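Local coordinates for neuraminidase (Influenza A virus, PDB 4GDI), which may remove terminal sialic acid from glycoconjugates as its influenza neuraminidase relatives do, though its putative active site has diverged, at residues L114-M126 against T136-P148. Numbering follows the deposited sequence.
Sequences LVANGRDRNSFIM and TFSASRGGPLRLP
Strand 124-126 runs antiparallel to strand 136-138 at 170°, with I125 and F137 as the hydrogen-bonded pair: I125 N reaches F137 O at 2.8 Å, and F137 N returns to I125 O. These are the third and fourth strands of a four-stranded beta-propeller blade, and past S138 the chain doubles back over the sheet on its way to the next blade. I125 lays its CB over one face of the F137 ring, a CH-pi contact 4.2 Å from the centroid, while Y177 of the next blade stacks on the same phenyl. I125 CD1 meets L145 CB at 3.8 Å and also touches L147 CG. L147 crosses L114 at about a right angle and sets CD1 against L114 CB at 3.6 Å. On the opposite face of the sheet, F124, M126 and T136 pack against a second subunit of the tetramer. Beyond the strand ends, one more backbone bond, A139 N to S123 O, follows. G142 O and R121 NH2 share a water. The S123 hydroxyl, swung anti to the backbone N (chi1 174°), pins the returning chain just after the cis peptide before P144: OG accepts L145 N at 2.9 Å, with a bent N-H...O angle of 135°.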
loop_
_atom_site.group_PDB
_atom_site.type_symbol
_atom_site.label_atom_id
_atom_site.label_comp_id
_atom_site.label_asym_id
_atom_site.label_seq_id
_atom_site.Cartn_x
_atom_site.Cartn_y
_atom_site.Cartn_z
ATOM N N LEU A 114 -6.031 20.315 -13.558
ATOM C CA LEU A 114 -6.053 20.781 -14.936
ATOM C C LEU A 114 -4.839 20.250 -15.693
ATOM O O LEU A 114 -3.714 20.223 -15.169
ATOM C CB LEU A 114 -6.044 22.313 -14.992
ATOM C CG LEU A 114 -7.185 23.097 -14.321
ATOM C CD1 LEU A 114 -6.861 23.418 -12.855
ATOM C CD2 LEU A 114 -7.434 24.370 -15.108
ATOM N N VAL A 115 -5.065 19.828 -16.927
ATOM C CA VAL A 115 -3.968 19.410 -17.805
ATOM C C VAL A 115 -4.136 20.011 -19.188
ATOM O O VAL A 115 -5.264 20.246 -19.651
ATOM C CB VAL A 115 -3.885 17.879 -17.972
ATOM C CG1 VAL A 115 -3.398 17.202 -16.690
ATOM C CG2 VAL A 115 -5.223 17.322 -18.404
ATOM N N ALA A 116 -3.011 20.220 -19.867
ATOM C CA ALA A 116 -3.040 20.703 -21.238
ATOM C C ALA A 116 -2.511 19.617 -22.158
ATOM O O ALA A 116 -1.535 18.943 -21.824
ATOM C CB ALA A 116 -2.224 21.970 -21.367
ATOM N N ASN A 117 -3.191 19.414 -23.288
ATOM C CA ASN A 117 -2.767 18.435 -24.291
ATOM C C ASN A 117 -2.900 19.007 -25.702
ATOM O O ASN A 117 -3.618 19.984 -25.925
ATOM C CB ASN A 117 -3.604 17.155 -24.207
ATOM C CG ASN A 117 -3.260 16.303 -22.996
ATOM O OD1 ASN A 117 -2.298 15.532 -23.005
ATOM N ND2 ASN A 117 -4.057 16.436 -21.953
ATOM N N GLY A 118 -2.212 18.379 -26.652
ATOM C CA GLY A 118 -2.287 18.784 -28.045
ATOM C C GLY A 118 -1.247 19.839 -28.362
ATOM O O GLY A 118 -0.617 20.399 -27.469
ATOM N N ARG A 119 -1.058 20.107 -29.646
ATOM C CA ARG A 119 0.008 20.996 -30.070
ATOM C C ARG A 119 -0.576 22.227 -30.744
ATOM O O ARG A 119 -1.559 22.138 -31.484
ATOM C CB ARG A 119 0.969 20.264 -31.016
ATOM C CG ARG A 119 1.515 18.945 -30.455
ATOM C CD ARG A 119 2.240 18.138 -31.536
ATOM N NE ARG A 119 2.055 16.690 -31.388
ATOM C CZ ARG A 119 2.901 15.868 -30.765
ATOM N NH1 ARG A 119 4.017 16.327 -30.209
ATOM N NH2 ARG A 119 2.628 14.570 -30.696
ATOM N N ASP A 120 0.030 23.377 -30.463
ATOM C CA ASP A 120 -0.311 24.612 -31.146
ATOM C C ASP A 120 -1.817 24.827 -31.161
ATOM O O ASP A 120 -2.446 24.927 -30.113
ATOM C CB ASP A 120 0.241 24.573 -32.579
ATOM C CG ASP A 120 1.615 23.927 -32.660
ATOM O OD1 ASP A 120 2.490 24.273 -31.835
ATOM O OD2 ASP A 120 1.811 23.059 -33.542
ATOM N N ARG A 121 -2.394 24.884 -32.355
ATOM C CA ARG A 121 -3.795 25.216 -32.535
ATOM C C ARG A 121 -4.709 24.128 -31.991
ATOM O O ARG A 121 -5.895 24.372 -31.757
ATOM C CB ARG A 121 -4.064 25.412 -34.031
ATOM C CG ARG A 121 -5.146 26.412 -34.380
ATOM C CD ARG A 121 -4.803 27.132 -35.683
ATOM N NE ARG A 121 -3.824 28.198 -35.471
ATOM C CZ ARG A 121 -4.134 29.466 -35.202
ATOM N NH1 ARG A 121 -5.404 29.850 -35.114
ATOM N NH2 ARG A 121 -3.168 30.361 -35.022
ATOM N N ASN A 122 -4.164 22.927 -31.806
ATOM C CA ASN A 122 -4.960 21.803 -31.318
ATOM C C ASN A 122 -4.982 21.711 -29.790
ATOM O O ASN A 122 -5.713 20.902 -29.215
ATOM C CB ASN A 122 -4.433 20.484 -31.891
ATOM C CG ASN A 122 -4.755 20.308 -33.373
ATOM O OD1 ASN A 122 -5.535 21.065 -33.952
ATOM N ND2 ASN A 122 -4.161 19.290 -33.986
ATOM N N SER A 123 -4.180 22.535 -29.129
ATOM C CA SER A 123 -4.072 22.454 -27.682
ATOM C C SER A 123 -5.415 22.732 -26.977
ATOM O O SER A 123 -6.161 23.648 -27.337
ATOM C CB SER A 123 -2.985 23.413 -27.175
ATOM O OG SER A 123 -2.961 23.457 -25.752
ATOM N N PHE A 124 -5.716 21.933 -25.962
ATOM C CA PHE A 124 -6.905 22.160 -25.162
ATOM C C PHE A 124 -6.624 21.817 -23.702
ATOM O O PHE A 124 -5.717 21.053 -23.388
ATOM C CB PHE A 124 -8.086 21.328 -25.689
ATOM C CG PHE A 124 -7.917 19.852 -25.483
ATOM C CD1 PHE A 124 -7.096 19.116 -26.313
ATOM C CD2 PHE A 124 -8.580 19.200 -24.452
ATOM C CE1 PHE A 124 -6.928 17.760 -26.114
ATOM C CE2 PHE A 124 -8.410 17.853 -24.249
ATOM C CZ PHE A 124 -7.587 17.130 -25.083
ATOM N N ILE A 125 -7.414 22.398 -22.811
ATOM C CA ILE A 125 -7.313 22.090 -21.403
ATOM C C ILE A 125 -8.558 21.328 -20.973
ATOM O O ILE A 125 -9.667 21.616 -21.451
ATOM C CB ILE A 125 -7.103 23.391 -20.572
ATOM C CG1 ILE A 125 -5.635 23.813 -20.671
ATOM C CG2 ILE A 125 -7.510 23.183 -19.107
ATOM C CD1 ILE A 125 -5.334 25.220 -20.132
ATOM N N MET A 126 -8.372 20.320 -20.120
ATOM C CA MET A 126 -9.505 19.703 -19.447
ATOM C C MET A 126 -9.317 19.757 -17.937
ATOM O O MET A 126 -8.188 19.773 -17.417
ATOM C CB MET A 126 -9.777 18.271 -19.934
ATOM C CG MET A 126 -8.637 17.306 -19.828
ATOM S SD MET A 126 -9.033 15.649 -20.491
ATOM C CE MET A 126 -7.354 15.088 -20.736
ATOM N N THR A 136 -13.817 21.750 -20.249
ATOM C CA THR A 136 -12.746 21.825 -21.222
ATOM C C THR A 136 -12.816 23.161 -21.935
ATOM O O THR A 136 -13.893 23.767 -22.030
ATOM C CB THR A 136 -12.905 20.764 -22.311
ATOM O OG1 THR A 136 -14.131 21.002 -23.014
ATOM C CG2 THR A 136 -12.924 19.374 -21.712
ATOM N N PHE A 137 -11.672 23.613 -22.441
ATOM C CA PHE A 137 -11.638 24.724 -23.380
ATOM C C PHE A 137 -10.373 24.657 -24.248
ATOM O O PHE A 137 -9.381 24.033 -23.877
ATOM C CB PHE A 137 -11.779 26.072 -22.661
ATOM C CG PHE A 137 -10.763 26.301 -21.576
ATOM C CD1 PHE A 137 -9.554 26.899 -21.862
ATOM C CD2 PHE A 137 -11.037 25.946 -20.267
ATOM C CE1 PHE A 137 -8.612 27.128 -20.857
ATOM C CE2 PHE A 137 -10.098 26.164 -19.250
ATOM C CZ PHE A 137 -8.885 26.758 -19.553
ATOM N N SER A 138 -10.430 25.286 -25.414
ATOM C CA SER A 138 -9.369 25.175 -26.414
ATOM C C SER A 138 -8.602 26.474 -26.592
ATOM O O SER A 138 -9.098 27.546 -26.267
ATOM C CB SER A 138 -9.976 24.781 -27.762
ATOM O OG SER A 138 -10.626 23.528 -27.688
ATOM N N ALA A 139 -7.397 26.364 -27.134
ATOM C CA ALA A 139 -6.604 27.529 -27.487
ATOM C C ALA A 139 -7.439 28.517 -28.276
ATOM O O ALA A 139 -8.303 28.125 -29.061
ATOM C CB ALA A 139 -5.409 27.107 -28.314
ATOM N N SER A 140 -7.179 29.803 -28.083
ATOM C CA SER A 140 -7.872 30.822 -28.867
ATOM C C SER A 140 -6.918 31.862 -29.446
ATOM O O SER A 140 -7.327 32.707 -30.234
ATOM C CB SER A 140 -8.942 31.510 -28.016
ATOM O OG SER A 140 -8.355 32.280 -26.983
ATOM N N ARG A 141 -5.649 31.799 -29.058
ATOM C CA ARG A 141 -4.661 32.743 -29.550
ATOM C C ARG A 141 -3.506 32.002 -30.211
ATOM O O ARG A 141 -2.379 32.496 -30.265
ATOM C CB ARG A 141 -4.161 33.622 -28.406
ATOM C CG ARG A 141 -5.246 34.490 -27.784
ATOM C CD ARG A 141 -5.670 35.609 -28.728
ATOM N NE ARG A 141 -6.363 36.688 -28.028
ATOM C CZ ARG A 141 -7.675 36.723 -27.789
ATOM N NH1 ARG A 141 -8.469 35.732 -28.184
ATOM N NH2 ARG A 141 -8.198 37.759 -27.146
ATOM N N GLY A 142 -3.788 30.806 -30.714
ATOM C CA GLY A 142 -2.804 30.062 -31.480
ATOM C C GLY A 142 -2.176 28.894 -30.747
ATOM O O GLY A 142 -1.605 27.998 -31.378
ATOM N N GLY A 143 -2.270 28.892 -29.420
ATOM C CA GLY A 143 -1.721 27.799 -28.640
ATOM C C GLY A 143 -0.213 27.812 -28.592
ATOM O O GLY A 143 0.419 28.688 -29.169
ATOM N N PRO A 144 0.370 26.863 -27.855
ATOM C CA PRO A 144 -0.400 25.922 -27.036
ATOM C C PRO A 144 -0.918 26.587 -25.769
ATOM O O PRO A 144 -0.336 27.571 -25.306
ATOM C CB PRO A 144 0.637 24.859 -26.677
ATOM C CG PRO A 144 1.930 25.610 -26.633
ATOM C CD PRO A 144 1.824 26.671 -27.702
ATOM N N LEU A 145 -2.021 26.097 -25.227
ATOM C CA LEU A 145 -2.386 26.460 -23.868
ATOM C C LEU A 145 -1.337 25.914 -22.906
ATOM O O LEU A 145 -0.820 24.811 -23.100
ATOM C CB LEU A 145 -3.769 25.937 -23.514
ATOM C CG LEU A 145 -4.886 26.600 -24.306
ATOM C CD1 LEU A 145 -6.198 25.918 -23.997
ATOM C CD2 LEU A 145 -4.964 28.095 -24.012
ATOM N N ARG A 146 -1.021 26.714 -21.893
ATOM C CA ARG A 146 0.041 26.400 -20.950
ATOM C C ARG A 146 -0.432 26.586 -19.515
ATOM O O ARG A 146 -0.877 27.665 -19.131
ATOM C CB ARG A 146 1.263 27.289 -21.218
ATOM C CG ARG A 146 1.770 27.174 -22.656
ATOM C CD ARG A 146 3.016 27.987 -22.894
ATOM N NE ARG A 146 2.864 29.439 -22.825
ATOM C CZ ARG A 146 2.304 30.202 -23.765
ATOM N NH1 ARG A 146 1.718 29.660 -24.828
ATOM N NH2 ARG A 146 2.299 31.520 -23.622
ATOM N N LEU A 147 -0.363 25.504 -18.747
ATOM C CA LEU A 147 -0.591 25.543 -17.306
ATOM C C LEU A 147 0.729 25.747 -16.553
ATOM O O LEU A 147 1.789 25.358 -17.039
ATOM C CB LEU A 147 -1.297 24.263 -16.877
ATOM C CG LEU A 147 -2.748 24.240 -17.373
ATOM C CD1 LEU A 147 -3.376 22.828 -17.425
ATOM C CD2 LEU A 147 -3.580 25.142 -16.478
ATOM N N PRO A 148 0.673 26.352 -15.355
ATOM C CA PRO A 148 1.932 26.828 -14.760
ATOM C C PRO A 148 2.813 25.799 -14.037
ATOM O O PRO A 148 3.907 26.162 -13.597
ATOM C CB PRO A 148 1.461 27.882 -13.765
ATOM C CG PRO A 148 0.084 27.447 -13.377
ATOM C CD PRO A 148 -0.508 26.796 -14.591
HETATM O O HOH W 1 -0.641 28.744 -33.927
#